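Immunoreactive 84kD antigen PG93 (Porphyromonas gingivalis, PDB 5M11) is an essential bacterial surface component of the type-IX secretion system and binds zinc and calcium ions. Local coordinates at residues W436-I446 against S458-A468; D480-R488 against H530-V538. One frame throughout, in Å; residues are numbered along the deposited sequence.

Contact 1: residues W436-I446 against S458-A468. With ZN (zinc ion), chain G.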
loop_
_atom_site.group_PDB
_atom_site.type_symbol
_atom_site.label_atom_id
_atom_site.label_comp_id
_atom_site.label_asym_id
_atom_site.label_seq_id
_atom_site.Cartn_x
_atom_site.Cartn_y
_atom_site.Cartn_z
ATOM N N TRP A 436 -14.777 -22.953 11.905
ATOM C CA TRP A 436 -13.575 -23.729 12.183
ATOM C C TRP A 436 -12.389 -22.767 12.248
ATOM O O TRP A 436 -12.336 -21.773 11.505
ATOM C CB TRP A 436 -13.372 -24.791 11.110
ATOM C CG TRP A 436 -14.420 -25.838 11.168
ATOM C CD1 TRP A 436 -15.649 -25.800 10.579
ATOM C CD2 TRP A 436 -14.384 -27.038 11.955
ATOM N NE1 TRP A 436 -16.373 -26.920 10.927
ATOM C CE2 TRP A 436 -15.606 -27.713 11.744
ATOM C CE3 TRP A 436 -13.422 -27.623 12.796
ATOM C CZ2 TRP A 436 -15.900 -28.929 12.353
ATOM C CZ3 TRP A 436 -13.710 -28.835 13.394
ATOM C CH2 TRP A 436 -14.941 -29.466 13.186
ATOM N N GLY A 437 -11.462 -23.049 13.132
ATOM C CA GLY A 437 -10.301 -22.200 13.278
ATOM C C GLY A 437 -9.230 -22.861 14.094
ATOM O O GLY A 437 -9.466 -23.884 14.742
ATOM N N THR A 438 -8.041 -22.269 14.062
ATOM C CA THR A 438 -6.885 -22.771 14.785
ATOM C C THR A 438 -6.368 -21.685 15.752
ATOM O O THR A 438 -6.667 -20.500 15.582
ATOM C CB THR A 438 -5.808 -23.272 13.800
ATOM O OG1 THR A 438 -5.080 -22.157 13.277
ATOM C CG2 THR A 438 -6.380 -24.151 12.671
ATOM N N LEU A 439 -5.624 -22.119 16.790
ATOM C CA LEU A 439 -5.021 -21.288 17.839
ATOM C C LEU A 439 -3.541 -21.592 17.940
ATOM O O LEU A 439 -3.125 -22.753 17.829
ATOM C CB LEU A 439 -5.680 -21.551 19.206
ATOM C CG LEU A 439 -7.198 -21.447 19.329
ATOM C CD1 LEU A 439 -7.735 -22.481 20.314
ATOM C CD2 LEU A 439 -7.616 -20.063 19.740
ATOM N N GLY A 440 -2.758 -20.563 18.199
ATOM C CA GLY A 440 -1.320 -20.716 18.355
ATOM C C GLY A 440 -0.849 -20.950 19.777
ATOM O O GLY A 440 -1.454 -20.449 20.732
ATOM N N ALA A 441 0.268 -21.711 19.885
ATOM C CA ALA A 441 1.047 -22.106 21.071
ATOM C C ALA A 441 0.196 -22.696 22.241
ATOM O O ALA A 441 0.422 -22.341 23.400
ATOM C CB ALA A 441 1.878 -20.925 21.560
ATOM N N VAL A 442 -0.750 -23.617 21.934
ATOM C CA VAL A 442 -1.631 -24.300 22.910
ATOM C C VAL A 442 -1.854 -25.749 22.482
ATOM O O VAL A 442 -1.759 -26.031 21.281
ATOM C CB VAL A 442 -3.010 -23.605 23.143
ATOM C CG1 VAL A 442 -2.895 -22.397 24.057
ATOM C CG2 VAL A 442 -3.716 -23.257 21.838
ATOM N N GLY A 443 -2.207 -26.616 23.449
ATOM C CA GLY A 443 -2.513 -28.034 23.243
ATOM C C GLY A 443 -3.634 -28.317 22.250
ATOM O O GLY A 443 -3.359 -28.769 21.133
ATOM N N LYS A 444 -4.913 -28.035 22.644
ATOM C CA LYS A 444 -6.123 -28.221 21.820
ATOM C C LYS A 444 -6.181 -27.099 20.771
ATOM O O LYS A 444 -6.958 -26.134 20.873
ATOM C CB LYS A 444 -7.388 -28.265 22.695
ATOM C CG LYS A 444 -7.507 -29.486 23.600
ATOM C CD LYS A 444 -8.527 -29.277 24.713
ATOM C CE LYS A 444 -9.889 -29.841 24.370
ATOM N NZ LYS A 444 -11.003 -29.019 24.926
ATOM N N ASN A 445 -5.306 -27.250 19.768
ATOM C CA ASN A 445 -5.017 -26.339 18.669
ATOM C C ASN A 445 -6.210 -25.971 17.800
ATOM O O ASN A 445 -6.445 -24.788 17.580
ATOM C CB ASN A 445 -3.937 -26.961 17.775
ATOM C CG ASN A 445 -2.523 -26.569 18.120
ATOM O OD1 ASN A 445 -1.607 -27.347 17.909
ATOM N ND2 ASN A 445 -2.288 -25.344 18.605
ATOM N N ILE A 446 -6.897 -26.985 17.241
ATOM C CA ILE A 446 -8.015 -26.870 16.297
ATOM C C ILE A 446 -9.348 -26.739 17.047
ATOM O O ILE A 446 -9.592 -27.492 17.989
ATOM C CB ILE A 446 -7.995 -28.118 15.359
ATOM C CG1 ILE A 446 -6.627 -28.237 14.599
ATOM C CG2 ILE A 446 -9.167 -28.076 14.378
ATOM C CD1 ILE A 446 -6.099 -29.617 14.428
ATOM N N SER A 458 -13.092 -28.171 20.868
ATOM C CA SER A 458 -11.683 -28.058 20.488
ATOM C C SER A 458 -11.017 -29.422 20.608
ATOM O O SER A 458 -11.443 -30.269 21.409
ATOM C CB SER A 458 -10.943 -27.002 21.307
ATOM O OG SER A 458 -11.147 -27.172 22.697
ATOM N N PHE A 459 -10.019 -29.649 19.750
ATOM C CA PHE A 459 -9.238 -30.877 19.691
ATOM C C PHE A 459 -7.889 -30.599 19.026
ATOM O O PHE A 459 -7.600 -29.453 18.679
ATOM C CB PHE A 459 -10.016 -31.982 18.935
ATOM C CG PHE A 459 -10.381 -31.674 17.496
ATOM C CD1 PHE A 459 -9.483 -31.926 16.461
ATOM C CD2 PHE A 459 -11.643 -31.198 17.170
ATOM C CE1 PHE A 459 -9.817 -31.652 15.134
ATOM C CE2 PHE A 459 -11.985 -30.950 15.834
ATOM C CZ PHE A 459 -11.069 -31.188 14.827
ATOM N N SER A 460 -7.082 -31.659 18.817
ATOM C CA SER A 460 -5.804 -31.610 18.111
ATOM C C SER A 460 -5.346 -33.009 17.708
ATOM O O SER A 460 -6.016 -34.010 18.004
ATOM C CB SER A 460 -4.726 -30.934 18.953
ATOM O OG SER A 460 -3.684 -30.505 18.092
ATOM N N TYR A 461 -4.194 -33.070 17.028
ATOM C CA TYR A 461 -3.528 -34.305 16.645
ATOM C C TYR A 461 -2.090 -34.195 17.169
ATOM O O TYR A 461 -1.446 -33.194 16.864
ATOM C CB TYR A 461 -3.609 -34.516 15.134
ATOM C CG TYR A 461 -5.017 -34.426 14.584
ATOM C CD1 TYR A 461 -5.921 -35.475 14.747
ATOM C CD2 TYR A 461 -5.448 -33.290 13.893
ATOM C CE1 TYR A 461 -7.218 -35.399 14.238
ATOM C CE2 TYR A 461 -6.739 -33.207 13.370
ATOM C CZ TYR A 461 -7.616 -34.270 13.531
ATOM O OH TYR A 461 -8.882 -34.205 13.002
ATOM N N PRO A 462 -1.601 -35.128 18.029
ATOM C CA PRO A 462 -0.253 -34.974 18.638
ATOM C C PRO A 462 0.877 -34.470 17.722
ATOM O O PRO A 462 1.713 -33.679 18.175
ATOM C CB PRO A 462 0.073 -36.380 19.140
ATOM C CG PRO A 462 -1.237 -37.022 19.379
ATOM C CD PRO A 462 -2.283 -36.336 18.541
ATOM N N ASP A 463 0.895 -34.910 16.449
ATOM C CA ASP A 463 1.880 -34.512 15.432
ATOM C C ASP A 463 1.820 -32.965 15.118
ATOM O O ASP A 463 2.852 -32.389 14.786
ATOM C CB ASP A 463 1.730 -35.364 14.136
ATOM C CG ASP A 463 0.383 -36.063 13.937
ATOM O OD1 ASP A 463 0.189 -37.169 14.509
ATOM O OD2 ASP A 463 -0.479 -35.497 13.228
ATOM N N VAL A 464 0.644 -32.308 15.267
ATOM C CA VAL A 464 0.460 -30.856 15.033
ATOM C C VAL A 464 0.186 -30.053 16.340
ATOM O O VAL A 464 0.171 -28.822 16.279
ATOM C CB VAL A 464 -0.637 -30.505 13.985
ATOM C CG1 VAL A 464 -0.208 -30.871 12.571
ATOM C CG2 VAL A 464 -1.998 -31.106 14.345
ATOM N N ALA A 465 -0.051 -30.723 17.494
ATOM C CA ALA A 465 -0.336 -30.038 18.756
ATOM C C ALA A 465 0.863 -29.227 19.262
ATOM O O ALA A 465 2.023 -29.615 19.068
ATOM C CB ALA A 465 -0.787 -31.024 19.815
ATOM N N ASN A 466 0.544 -28.055 19.861
ATOM C CA ASN A 466 1.409 -27.051 20.505
ATOM C C ASN A 466 2.314 -26.267 19.543
ATOM O O ASN A 466 3.131 -25.479 20.024
ATOM C CB ASN A 466 2.243 -27.675 21.619
ATOM C CG ASN A 466 1.411 -28.119 22.789
ATOM O OD1 ASN A 466 0.779 -27.301 23.463
ATOM N ND2 ASN A 466 1.395 -29.424 23.064
ATOM N N LEU A 467 2.134 -26.401 18.208
ATOM C CA LEU A 467 2.951 -25.635 17.258
ATOM C C LEU A 467 2.631 -24.152 17.380
ATOM O O LEU A 467 1.482 -23.788 17.627
ATOM C CB LEU A 467 2.846 -26.115 15.794
ATOM C CG LEU A 467 1.491 -26.104 15.065
ATOM C CD1 LEU A 467 1.244 -24.766 14.368
ATOM C CD2 LEU A 467 1.468 -27.189 13.995
ATOM N N ALA A 468 3.668 -23.313 17.244
ATOM C CA ALA A 468 3.620 -21.860 17.370
ATOM C C ALA A 468 2.494 -21.207 16.545
ATOM O O ALA A 468 1.667 -20.506 17.123
ATOM C CB ALA A 468 4.960 -21.264 16.972
HETATM ZN ZN ZN G . -0.933 -37.315 12.323
#
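Ile-446 and Phe-459 form an antiparallel hydrogen-bonded pair, in which Phe-459 N reaches Ile-446 O at 2.8 Å and 172°, while Ile-446 N returns a more bent bond to Phe-459 O. Asn-445 faces the same phenylalanine as Ile-446, which makes a classic beta bulge. Beyond it the chains meet as loops: Ala-441 N donates to Leu-467 O at 3.3 Å, and the second loop makes a type II turn from Val-464 to Leu-467.

Ile-446 touches two aromatic rings. CB lies over a face of Phe-459 and CG2 packs on the same ring, 3.7 Å from its CZ, while CD1 reaches Tyr-461, 3.8 Å from its CD2. With CG tucked between its backbone N and carbonyl carbon (chi1 60°), Phe-459 turns its CE2 toward Trp-436, where it meets CZ3 in the plane of the indole, edge to edge at 3.7 Å. The pairing belongs to the two last strands, 446-450 and 455-459, of a four-stranded antiparallel propeller blade, and Phe-500 and Leu-498 of the following blade pack on this apolar face. The indole NE1 is bonded to Asp-430, and Lys-481 makes a cation-pi contact with the ring.

Polar side chains hold the loop end. Lys-444, its chain bent at chi3 and chi4, brings NZ to Ser-458 OG at 2.9 Å. Asn-445 OD1 accepts a weak bond from Asn-466 N, while its ND2 donates weakly to Leu-439 O within its own segment. At the far end of the loop Asp-463 grips a zinc ion with both carboxylate oxygens, OD2 at 2.1 Å; His-514 is its other ligand, and the same histidine stacks on Tyr-461, whose OH bonds to the calcium-binding Asp-512.

Contact 2: residues D480-R488 against H530-V538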
loop_
_atom_site.group_PDB
_atom_site.type_symbol
_atom_site.label_atom_id
_atom_site.label_comp_id
_atom_site.label_asym_id
_atom_site.label_seq_id
_atom_site.Cartn_x
_atom_site.Cartn_y
_atom_site.Cartn_z
ATOM N N ASP A 480 -12.872 -31.945 3.857
ATOM C CA ASP A 480 -11.458 -31.966 4.241
ATOM C C ASP A 480 -10.986 -30.549 4.556
ATOM O O ASP A 480 -11.407 -29.597 3.885
ATOM C CB ASP A 480 -10.599 -32.568 3.110
ATOM C CG ASP A 480 -10.710 -34.065 2.924
ATOM O OD1 ASP A 480 -11.755 -34.641 3.313
ATOM O OD2 ASP A 480 -9.768 -34.658 2.352
ATOM N N LYS A 481 -10.143 -30.401 5.581
ATOM C CA LYS A 481 -9.643 -29.085 5.971
ATOM C C LYS A 481 -8.148 -29.080 5.838
ATOM O O LYS A 481 -7.485 -29.949 6.405
ATOM C CB LYS A 481 -10.094 -28.717 7.398
ATOM C CG LYS A 481 -11.604 -28.537 7.510
ATOM C CD LYS A 481 -12.142 -28.940 8.862
ATOM C CE LYS A 481 -13.652 -28.859 8.917
ATOM N NZ LYS A 481 -14.300 -30.109 8.441
ATOM N N TRP A 482 -7.617 -28.145 5.033
ATOM C CA TRP A 482 -6.175 -27.980 4.806
ATOM C C TRP A 482 -5.715 -26.771 5.556
ATOM O O TRP A 482 -6.311 -25.701 5.409
ATOM C CB TRP A 482 -5.823 -27.850 3.302
ATOM C CG TRP A 482 -6.127 -29.059 2.454
ATOM C CD1 TRP A 482 -7.285 -29.775 2.436
ATOM C CD2 TRP A 482 -5.296 -29.619 1.420
ATOM N NE1 TRP A 482 -7.193 -30.801 1.522
ATOM C CE2 TRP A 482 -6.000 -30.707 0.860
ATOM C CE3 TRP A 482 -4.011 -29.325 0.931
ATOM C CZ2 TRP A 482 -5.469 -31.501 -0.157
ATOM C CZ3 TRP A 482 -3.488 -30.107 -0.079
ATOM C CH2 TRP A 482 -4.208 -31.191 -0.607
ATOM N N VAL A 483 -4.701 -26.939 6.411
ATOM C CA VAL A 483 -4.119 -25.826 7.170
ATOM C C VAL A 483 -2.603 -25.861 6.970
ATOM O O VAL A 483 -2.008 -26.893 7.249
ATOM C CB VAL A 483 -4.492 -25.784 8.692
ATOM C CG1 VAL A 483 -4.351 -24.374 9.240
ATOM C CG2 VAL A 483 -5.904 -26.288 8.962
ATOM N N ASN A 484 -1.988 -24.751 6.498
ATOM C CA ASN A 484 -0.527 -24.636 6.339
ATOM C C ASN A 484 0.149 -24.331 7.691
ATOM O O ASN A 484 -0.489 -23.763 8.570
ATOM C CB ASN A 484 -0.115 -23.590 5.271
ATOM C CG ASN A 484 -0.670 -22.182 5.395
ATOM O OD1 ASN A 484 -1.868 -21.924 5.246
ATOM N ND2 ASN A 484 0.216 -21.215 5.473
ATOM N N ILE A 485 1.421 -24.747 7.870
ATOM C CA ILE A 485 2.174 -24.507 9.122
ATOM C C ILE A 485 3.146 -23.353 8.904
ATOM O O ILE A 485 4.082 -23.475 8.105
ATOM C CB ILE A 485 2.925 -25.764 9.701
ATOM C CG1 ILE A 485 2.155 -27.112 9.467
ATOM C CG2 ILE A 485 3.315 -25.573 11.187
ATOM C CD1 ILE A 485 0.894 -27.364 10.192
ATOM N N LEU A 486 2.921 -22.236 9.601
ATOM C CA LEU A 486 3.814 -21.092 9.484
ATOM C C LEU A 486 5.023 -21.220 10.420
ATOM O O LEU A 486 6.098 -20.739 10.059
ATOM C CB LEU A 486 3.081 -19.778 9.754
ATOM C CG LEU A 486 2.240 -19.182 8.623
ATOM C CD1 LEU A 486 1.700 -17.845 9.033
ATOM C CD2 LEU A 486 3.041 -19.018 7.333
ATOM N N HIS A 487 4.850 -21.858 11.610
ATOM C CA HIS A 487 5.913 -22.046 12.602
ATOM C C HIS A 487 5.609 -23.158 13.655
ATOM O O HIS A 487 4.503 -23.204 14.191
ATOM C CB HIS A 487 6.192 -20.709 13.334
ATOM C CG HIS A 487 7.424 -20.003 12.841
ATOM N ND1 HIS A 487 7.351 -18.999 11.874
ATOM C CD2 HIS A 487 8.728 -20.209 13.162
ATOM C CE1 HIS A 487 8.605 -18.624 11.653
ATOM N NE2 HIS A 487 9.470 -19.329 12.400
ATOM N N ARG A 488 6.602 -24.029 13.963
ATOM C CA ARG A 488 6.498 -25.039 15.030
ATOM C C ARG A 488 6.997 -24.436 16.328
ATOM O O ARG A 488 6.273 -24.375 17.324
ATOM C CB ARG A 488 7.341 -26.317 14.740
ATOM C CG ARG A 488 6.881 -27.258 13.639
ATOM C CD ARG A 488 5.663 -28.099 13.991
ATOM N NE ARG A 488 5.943 -29.198 14.913
ATOM C CZ ARG A 488 5.004 -29.989 15.423
ATOM N NH1 ARG A 488 3.730 -29.805 15.107
ATOM N NH2 ARG A 488 5.332 -30.966 16.259
ATOM N N HIS A 530 10.302 -27.291 -0.401
ATOM C CA HIS A 530 9.672 -26.139 0.244
ATOM C C HIS A 530 9.996 -26.107 1.736
ATOM O O HIS A 530 10.018 -27.152 2.400
ATOM C CB HIS A 530 8.153 -26.137 0.022
ATOM C CG HIS A 530 7.416 -27.295 0.637
ATOM N ND1 HIS A 530 7.114 -27.324 1.992
ATOM C CD2 HIS A 530 6.877 -28.388 0.049
ATOM C CE1 HIS A 530 6.444 -28.448 2.185
ATOM N NE2 HIS A 530 6.273 -29.117 1.045
ATOM N N LYS A 531 10.276 -24.903 2.238
ATOM C CA LYS A 531 10.599 -24.665 3.640
ATOM C C LYS A 531 9.312 -24.240 4.370
ATOM O O LYS A 531 8.981 -24.823 5.406
ATOM C CB LYS A 531 11.739 -23.635 3.775
ATOM C CG LYS A 531 13.087 -24.138 3.220
ATOM C CD LYS A 531 14.222 -23.112 3.339
ATOM C CE LYS A 531 15.090 -23.264 4.575
ATOM N NZ LYS A 531 16.134 -22.196 4.670
ATOM N N THR A 532 8.549 -23.292 3.789
ATOM C CA THR A 532 7.274 -22.837 4.342
ATOM C C THR A 532 6.253 -22.713 3.220
ATOM O O THR A 532 6.629 -22.331 2.116
ATOM C CB THR A 532 7.439 -21.499 5.105
ATOM O OG1 THR A 532 8.502 -21.622 6.054
ATOM C CG2 THR A 532 6.156 -21.082 5.845
ATOM N N ILE A 533 4.965 -23.042 3.513
ATOM C CA ILE A 533 3.800 -22.908 2.626
ATOM C C ILE A 533 3.060 -21.652 3.057
ATOM O O ILE A 533 2.604 -21.577 4.199
ATOM C CB ILE A 533 2.878 -24.160 2.658
ATOM C CG1 ILE A 533 3.643 -25.469 2.358
ATOM C CG2 ILE A 533 1.659 -23.981 1.733
ATOM C CD1 ILE A 533 4.288 -25.564 0.967
ATOM N N TYR A 534 2.978 -20.648 2.173
ATOM C CA TYR A 534 2.367 -19.364 2.538
ATOM C C TYR A 534 0.959 -19.209 2.024
ATOM O O TYR A 534 0.158 -18.551 2.685
ATOM C CB TYR A 534 3.212 -18.182 2.035
ATOM C CG TYR A 534 4.654 -18.187 2.493
ATOM C CD1 TYR A 534 4.982 -17.965 3.829
ATOM C CD2 TYR A 534 5.692 -18.360 1.586
ATOM C CE1 TYR A 534 6.310 -17.949 4.254
ATOM C CE2 TYR A 534 7.024 -18.361 2.001
ATOM C CZ TYR A 534 7.328 -18.152 3.338
ATOM O OH TYR A 534 8.636 -18.159 3.763
ATOM N N ALA A 535 0.661 -19.788 0.853
ATOM C CA ALA A 535 -0.635 -19.677 0.202
ATOM C C ALA A 535 -1.144 -21.014 -0.290
ATOM O O ALA A 535 -0.336 -21.875 -0.615
ATOM C CB ALA A 535 -0.523 -18.716 -0.967
ATOM N N MET A 536 -2.490 -21.169 -0.375
ATOM C CA MET A 536 -3.246 -22.354 -0.849
ATOM C C MET A 536 -4.529 -21.946 -1.560
ATOM O O MET A 536 -5.224 -21.059 -1.061
ATOM C CB MET A 536 -3.633 -23.252 0.316
ATOM C CG MET A 536 -2.496 -23.969 0.918
ATOM S SD MET A 536 -3.080 -24.841 2.364
ATOM C CE MET A 536 -1.668 -25.590 2.760
ATOM N N ALA A 537 -4.873 -22.601 -2.692
ATOM C CA ALA A 537 -6.083 -22.279 -3.451
ATOM C C ALA A 537 -6.633 -23.484 -4.147
ATOM O O ALA A 537 -5.863 -24.204 -4.777
ATOM C CB ALA A 537 -5.780 -21.201 -4.484
ATOM N N VAL A 538 -7.961 -23.690 -4.104
ATOM C CA VAL A 538 -8.563 -24.818 -4.816
ATOM C C VAL A 538 -9.072 -24.323 -6.200
ATOM O O VAL A 538 -9.849 -23.363 -6.296
ATOM C CB VAL A 538 -9.619 -25.627 -3.992
ATOM C CG1 VAL A 538 -10.992 -24.976 -3.961
ATOM C CG2 VAL A 538 -9.707 -27.074 -4.483
#
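Asn-484 reaches across to Ile-533, its ND2 lying 2.7 Å from Ile-533 O in a weak, bent hydrogen bond of 128°. The rest of the first shell is apolar. Met-536 is extended beyond CG and lays its CE against Asn-484 CB at 3.6 Å, while its SD lies 4.2 Å from Trp-482 CB. Near the corner of the chain, Leu-486 CD2 touches both Thr-532 CG2, at 4.0 Å, and Tyr-534 CD1, at 4.1 Å; the leucine and threonine side chains cross at about a right angle.

The amide of Asn-484 is steadied from the other end, since OD1 accepts a hydrogen bond from Asn-472 N in the neighbouring strand of its own sheet. A chi1 of 53°, which sets CG between the backbone N and the carbonyl carbon, directs ND2 to Ile-533 and OD1 to Asn-472. Trp-482 continues the apolar layer onto Val-544 and Met-546, and Met-536 also touches Val-497 of strand 497-501. Thr-532 N is held by Asp-549 OD1.

Strands 481-485 and 533-538 run nearly antiparallel, at 155° and 6.6 Å between axes, yet belong to different sheets: this is the face-to-face packing of side chains between successive blades of a beta-propeller.

Overall arrangement
Followed from the N terminus, contact 1 comes first: its segments, 12 residues apart, close a short loop, 447-457, that holds most of strands 446-450 and 455-459, within the blade that begins with strand 422-429. The chain then passes into the next blade, from strand 469-475 to strand 513-517, where contact 2 opens on strand 481-485 and closes 42 residues later on strand 533-538, the first strand of the blade after that. The two contacts therefore lie in series, neither enclosing nor crossing the other. Contact 1 ties the end of one blade to its outgoing loop, contact 2 packs the next blade on the one after, and a probable Ala-468 N to Arg-488 O bond, 2.8 Å, connects the two.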